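Local coordinates for putrescine aminotransferase (Halomonas elongata DSM 2581, PDB 6GWI), which probably transfers the amino group of putrescine or a similar amine to a keto acid, using pyridoxal-5'-phosphate as cofactor, at residues 58-63 / 423-428; 70-75 / 327-332. All blocks are in the same frame, centred on the assembly; numbering follows the deposited sequence.

Contact 1: residues 58-63 / 423-428; sequences CVNLGY and PPLVIR
N60 and L425 run alongside each other in the same direction, an amide flanked by an aliphatic branch. CD1 of L425 comes within 3.5 Å of ND2 of N60, while CG of L425 rests 3.7 Å from CB of N60, so the leucine covers the carbon stem as well as the amide. Matching first torsions (chi1 -73° in N60 and -53° in L425) keep the two branches abreast. The amide suits this place because its two ends differ: OD1 accepts a weak hydrogen bond from R264, whereas the ND2 side lies against leucine. With an alanine here, R264 would probably lose this acceptor and a gap would open where the amide lay against CD1 of L425.

In the backbone, O of N60 receives two weak, bent hydrogen bonds, from L425 N at 2.7 Å and from V426 N at 3.4 Å. Proline suits position 424 for two reasons: it has no amide hydrogen in need of a partner, and its ring, which restricts phi, presents carbon to the other loop, P424 CB lying 3.3 Å from V59 O. V426 points at the opposite loop, where its CG2 meets L61 O at 3.5 Å; its CG1 reaches CD2 of L61, the two side chains meeting at a slant. G62 has a positive phi of 72°, which favours glycine, and a CB there would run tightly into V426 CG2.

Elsewhere L61 packs on helix 324-339, and Y81 of the second subunit lies against V59. Two type I beta turns, V59 to G62 and P424 to I427, thus pack against each other through the N60 carbonyl in the buried interior of this class-III aminotransferase, the N60 side chain about 12 Å from the bound pyridoxal-5'-phosphate.

Contact 2: residues 70-75 / 327-332; sequences EAATAQ and AAVALK
A71 and A328 lie at the heart of a close helix-helix packing, in which helix 66-78 runs roughly antiparallel to helix 324-339 in a partly buried layer near the subunit interface. The local axes come within 8.2 Å and their directions differ by 147°. Small residues make this spacing possible: the methyl of A71 points at the partner helix and settles over its backbone, with CB 3.9 Å from A328 O and 3.8 Å from CB of K332. A single methyl at this point lets the backbones approach, CA of A71 being 5.5 Å from CA of V329.

One turn further on, Q75 also points across, and the methyl of A328 returns the approach: CB of A328 is 3.7 Å from CB of Q75 and 3.9 Å from its CG. Glutamine fits here through its aliphatic stem. CG of Q75 extends opposite the backbone N (chi1 -176°), which carries the stem alongside the alanine methyl. K332 likewise contributes methylenes, its CB and CG lying beside A71.

The tightest meeting is on the more buried flank, where A72 CB lies 3.5 Å from CG2 of V329, closer than usual for two carbons. Valine suits the site because beta-branching sets CG2 close to the helix backbone, beside its own N, where it can press on the A72 methyl; CG2 also lies 3.7 Å from A72 N. The contact is therefore held by apolar surface.

Around the pair, V329 also packs on Y291 and L292 of a loop, Q75 touches P92 of helix 91-103, and A72 packs on L76 of the second subunit, placing helix 66-78 between helix 324-339 and the neighbouring chain.

Contact 1 is the more deeply set of the two, its centre about 15 Å from the centre of the chain against about 23 Å for contact 2, which is only partly buried. Their chemistry follows the elements joined. Two loops meet in contact 1, so backbone polar atoms find partners across it and proline and glycine shape the turns; two helices meet in contact 2, their backbone bonds are made within each helix, and alanine methyls do the work. Helix 324-339 ties them together: it carries residues 327-332 and also receives L61. Both contacts touch the second subunit, and their nearest atoms are about 5 Å apart.

Contact 1: residues 58-63 / 423-428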
loop_
_atom_site.group_PDB
_atom_site.type_symbol
_atom_site.label_atom_id
_atom_site.label_comp_id
_atom_site.label_asym_id
_atom_site.label_seq_id
_atom_site.Cartn_x
_atom_site.Cartn_y
_atom_site.Cartn_z
ATOM N N CYS B 58 1.279 -12.260 -11.094
ATOM C CA CYS B 58 1.132 -12.637 -9.692
ATOM C C CYS B 58 0.366 -13.926 -9.417
ATOM O O CYS B 58 0.605 -14.524 -8.363
ATOM C CB CYS B 58 0.464 -11.495 -8.908
ATOM S SG CYS B 58 -1.110 -10.964 -9.584
ATOM N N VAL B 59 -0.522 -14.383 -10.301
ATOM C CA VAL B 59 -1.351 -15.554 -10.008
ATOM C C VAL B 59 -0.584 -16.831 -10.343
ATOM O O VAL B 59 -0.886 -17.518 -11.325
ATOM C CB VAL B 59 -2.692 -15.495 -10.766
ATOM C CG1 VAL B 59 -3.610 -16.624 -10.312
ATOM C CG2 VAL B 59 -3.370 -14.135 -10.566
ATOM N N ASN B 60 0.399 -17.171 -9.505
ATOM C CA ASN B 60 1.326 -18.244 -9.847
ATOM C C ASN B 60 0.654 -19.611 -9.802
ATOM O O ASN B 60 0.884 -20.449 -10.682
ATOM C CB ASN B 60 2.528 -18.207 -8.905
ATOM C CG ASN B 60 3.466 -17.052 -9.202
ATOM O OD1 ASN B 60 3.221 -16.253 -10.108
ATOM N ND2 ASN B 60 4.550 -16.963 -8.443
ATOM N N LEU B 61 -0.176 -19.861 -8.791
ATOM C CA LEU B 61 -0.880 -21.134 -8.686
ATOM C C LEU B 61 -2.167 -21.174 -9.507
ATOM O O LEU B 61 -2.952 -22.118 -9.354
ATOM C CB LEU B 61 -1.193 -21.447 -7.224
ATOM C CG LEU B 61 0.011 -21.793 -6.346
ATOM C CD1 LEU B 61 -0.463 -22.145 -4.944
ATOM C CD2 LEU B 61 0.844 -22.931 -6.934
ATOM N N GLY B 62 -2.397 -20.189 -10.369
ATOM C CA GLY B 62 -3.575 -20.185 -11.209
ATOM C C GLY B 62 -4.844 -19.893 -10.441
ATOM O O GLY B 62 -4.827 -19.778 -9.212
ATOM N N TYR B 63 -5.952 -19.761 -11.157
ATOM C CA TYR B 63 -7.228 -19.467 -10.529
ATOM C C TYR B 63 -7.907 -20.764 -10.101
ATOM O O TYR B 63 -7.719 -21.820 -10.712
ATOM C CB TYR B 63 -8.125 -18.684 -11.490
ATOM C CG TYR B 63 -7.492 -17.410 -12.029
ATOM C CD1 TYR B 63 -7.585 -16.212 -11.332
ATOM C CD2 TYR B 63 -6.806 -17.409 -13.239
ATOM C CE1 TYR B 63 -7.012 -15.049 -11.820
ATOM C CE2 TYR B 63 -6.229 -16.250 -13.735
ATOM C CZ TYR B 63 -6.336 -15.075 -13.020
ATOM O OH TYR B 63 -5.766 -13.920 -13.506
ATOM N N PRO B 423 2.839 -16.386 -17.621
ATOM C CA PRO B 423 1.645 -17.187 -17.308
ATOM C C PRO B 423 1.726 -17.786 -15.917
ATOM O O PRO B 423 2.794 -17.772 -15.285
ATOM C CB PRO B 423 1.659 -18.282 -18.388
ATOM C CG PRO B 423 3.085 -18.379 -18.821
ATOM C CD PRO B 423 3.671 -17.002 -18.671
ATOM N N PRO B 424 0.614 -18.308 -15.398
ATOM C CA PRO B 424 0.668 -19.006 -14.109
ATOM C C PRO B 424 1.697 -20.122 -14.142
ATOM O O PRO B 424 1.922 -20.762 -15.171
ATOM C CB PRO B 424 -0.756 -19.547 -13.937
ATOM C CG PRO B 424 -1.603 -18.583 -14.716
ATOM C CD PRO B 424 -0.766 -18.193 -15.906
ATOM N N LEU B 425 2.346 -20.339 -12.999
ATOM C CA LEU B 425 3.396 -21.346 -12.931
ATOM C C LEU B 425 2.849 -22.764 -12.996
ATOM O O LEU B 425 3.636 -23.704 -13.150
ATOM C CB LEU B 425 4.211 -21.154 -11.654
ATOM C CG LEU B 425 4.769 -19.744 -11.443
ATOM C CD1 LEU B 425 5.752 -19.747 -10.285
ATOM C CD2 LEU B 425 5.429 -19.181 -12.704
ATOM N N VAL B 426 1.532 -22.937 -12.894
ATOM C CA VAL B 426 0.905 -24.246 -13.010
ATOM C C VAL B 426 0.336 -24.478 -14.406
ATOM O O VAL B 426 -0.458 -25.402 -14.605
ATOM C CB VAL B 426 -0.186 -24.434 -11.942
ATOM C CG1 VAL B 426 0.413 -24.300 -10.549
ATOM C CG2 VAL B 426 -1.325 -23.440 -12.146
ATOM N N ILE B 427 0.720 -23.648 -15.380
ATOM C CA ILE B 427 0.223 -23.822 -16.737
ATOM C C ILE B 427 0.634 -25.196 -17.244
ATOM O O ILE B 427 1.748 -25.671 -16.987
ATOM C CB ILE B 427 0.750 -22.699 -17.647
ATOM C CG1 ILE B 427 0.069 -22.760 -19.019
ATOM C CG2 ILE B 427 2.266 -22.798 -17.806
ATOM C CD1 ILE B 427 0.373 -21.565 -19.920
ATOM N N ARG B 428 -0.266 -25.840 -17.976
ATOM C CA ARG B 428 0.020 -27.156 -18.518
ATOM C C ARG B 428 0.723 -27.022 -19.865
ATOM O O ARG B 428 0.675 -25.979 -20.520
ATOM C CB ARG B 428 -1.265 -27.968 -18.693
ATOM C CG ARG B 428 -1.834 -28.562 -17.416
ATOM C CD ARG B 428 -3.074 -29.389 -17.722
ATOM N NE ARG B 428 -3.148 -30.606 -16.919
ATOM C CZ ARG B 428 -2.410 -31.692 -17.133
ATOM N NH1 ARG B 428 -1.527 -31.717 -18.122
ATOM N NH2 ARG B 428 -2.550 -32.754 -16.351
#

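Contact 2: residues 70-75 / 327-332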
loop_
_atom_site.group_PDB
_atom_site.type_symbol
_atom_site.label_atom_id
_atom_site.label_comp_id
_atom_site.label_asym_id
_atom_site.label_seq_id
_atom_site.Cartn_x
_atom_site.Cartn_y
_atom_site.Cartn_z
ATOM N N GLU B 70 -9.911 -21.749 1.179
ATOM C CA GLU B 70 -10.160 -22.291 2.510
ATOM C C GLU B 70 -9.266 -21.631 3.554
ATOM O O GLU B 70 -9.706 -21.383 4.683
ATOM C CB GLU B 70 -9.969 -23.808 2.496
ATOM C CG GLU B 70 -10.962 -24.538 1.597
ATOM C CD GLU B 70 -10.625 -26.006 1.402
ATOM O OE1 GLU B 70 -11.541 -26.782 1.060
ATOM O OE2 GLU B 70 -9.454 -26.392 1.603
ATOM N N ALA B 71 -8.015 -21.324 3.198
ATOM C CA ALA B 71 -7.120 -20.666 4.144
ATOM C C ALA B 71 -7.653 -19.298 4.550
ATOM O O ALA B 71 -7.607 -18.930 5.730
ATOM C CB ALA B 71 -5.719 -20.535 3.546
ATOM N N ALA B 72 -8.160 -18.527 3.583
ATOM C CA ALA B 72 -8.730 -17.222 3.893
ATOM C C ALA B 72 -9.995 -17.363 4.728
ATOM O O ALA B 72 -10.162 -16.680 5.745
ATOM C CB ALA B 72 -9.025 -16.456 2.602
ATOM N N THR B 73 -10.904 -18.251 4.310
ATOM C CA THR B 73 -12.159 -18.418 5.033
ATOM C C THR B 73 -11.906 -18.808 6.484
ATOM O O THR B 73 -12.537 -18.263 7.398
ATOM C CB THR B 73 -13.036 -19.465 4.342
ATOM O OG1 THR B 73 -13.303 -19.061 2.992
ATOM C CG2 THR B 73 -14.353 -19.640 5.085
ATOM N N ALA B 74 -10.989 -19.751 6.715
ATOM C CA ALA B 74 -10.723 -20.217 8.072
ATOM C C ALA B 74 -10.159 -19.102 8.946
ATOM O O ALA B 74 -10.535 -18.973 10.117
ATOM C CB ALA B 74 -9.764 -21.408 8.034
ATOM N N GLN B 75 -9.245 -18.291 8.401
ATOM C CA GLN B 75 -8.658 -17.211 9.189
ATOM C C GLN B 75 -9.667 -16.099 9.444
ATOM O O GLN B 75 -9.697 -15.521 10.536
ATOM C CB GLN B 75 -7.422 -16.640 8.488
ATOM C CG GLN B 75 -6.692 -15.561 9.307
ATOM C CD GLN B 75 -6.291 -16.053 10.686
ATOM O OE1 GLN B 75 -6.444 -15.352 11.689
ATOM N NE2 GLN B 75 -5.765 -17.264 10.738
ATOM N N ALA B 327 -1.905 -12.925 5.364
ATOM C CA ALA B 327 -0.756 -13.748 5.726
ATOM C C ALA B 327 -1.104 -15.231 5.705
ATOM O O ALA B 327 -0.288 -16.060 5.285
ATOM C CB ALA B 327 -0.235 -13.350 7.108
ATOM N N ALA B 328 -2.292 -15.589 6.199
ATOM C CA ALA B 328 -2.734 -16.979 6.148
ATOM C C ALA B 328 -2.771 -17.497 4.713
ATOM O O ALA B 328 -2.380 -18.640 4.445
ATOM C CB ALA B 328 -4.114 -17.107 6.796
ATOM N N VAL B 329 -3.253 -16.674 3.779
ATOM C CA VAL B 329 -3.305 -17.077 2.377
ATOM C C VAL B 329 -1.905 -17.184 1.789
ATOM O O VAL B 329 -1.598 -18.129 1.054
ATOM C CB VAL B 329 -4.182 -16.089 1.584
ATOM C CG1 VAL B 329 -3.944 -16.219 0.089
ATOM C CG2 VAL B 329 -5.639 -16.338 1.896
ATOM N N ALA B 330 -1.047 -16.202 2.067
ATOM C CA ALA B 330 0.326 -16.260 1.574
ATOM C C ALA B 330 1.045 -17.497 2.099
ATOM O O ALA B 330 1.750 -18.184 1.348
ATOM C CB ALA B 330 1.074 -14.988 1.973
ATOM N N LEU B 331 0.893 -17.788 3.390
ATOM C CA LEU B 331 1.520 -18.971 3.964
ATOM C C LEU B 331 1.084 -20.233 3.229
ATOM O O LEU B 331 1.910 -21.090 2.896
ATOM C CB LEU B 331 1.175 -19.075 5.448
ATOM C CG LEU B 331 1.695 -20.319 6.176
ATOM C CD1 LEU B 331 3.219 -20.375 6.162
ATOM C CD2 LEU B 331 1.163 -20.354 7.603
ATOM N N LYS B 332 -0.220 -20.379 2.999
ATOM C CA LYS B 332 -0.707 -21.578 2.325
ATOM C C LYS B 332 -0.191 -21.634 0.892
ATOM O O LYS B 332 0.158 -22.708 0.392
ATOM C CB LYS B 332 -2.233 -21.614 2.355
ATOM C CG LYS B 332 -2.835 -22.960 1.973
ATOM C CD LYS B 332 -2.394 -24.039 2.963
ATOM C CE LYS B 332 -3.436 -25.130 3.131
ATOM N NZ LYS B 332 -2.883 -26.303 3.869
#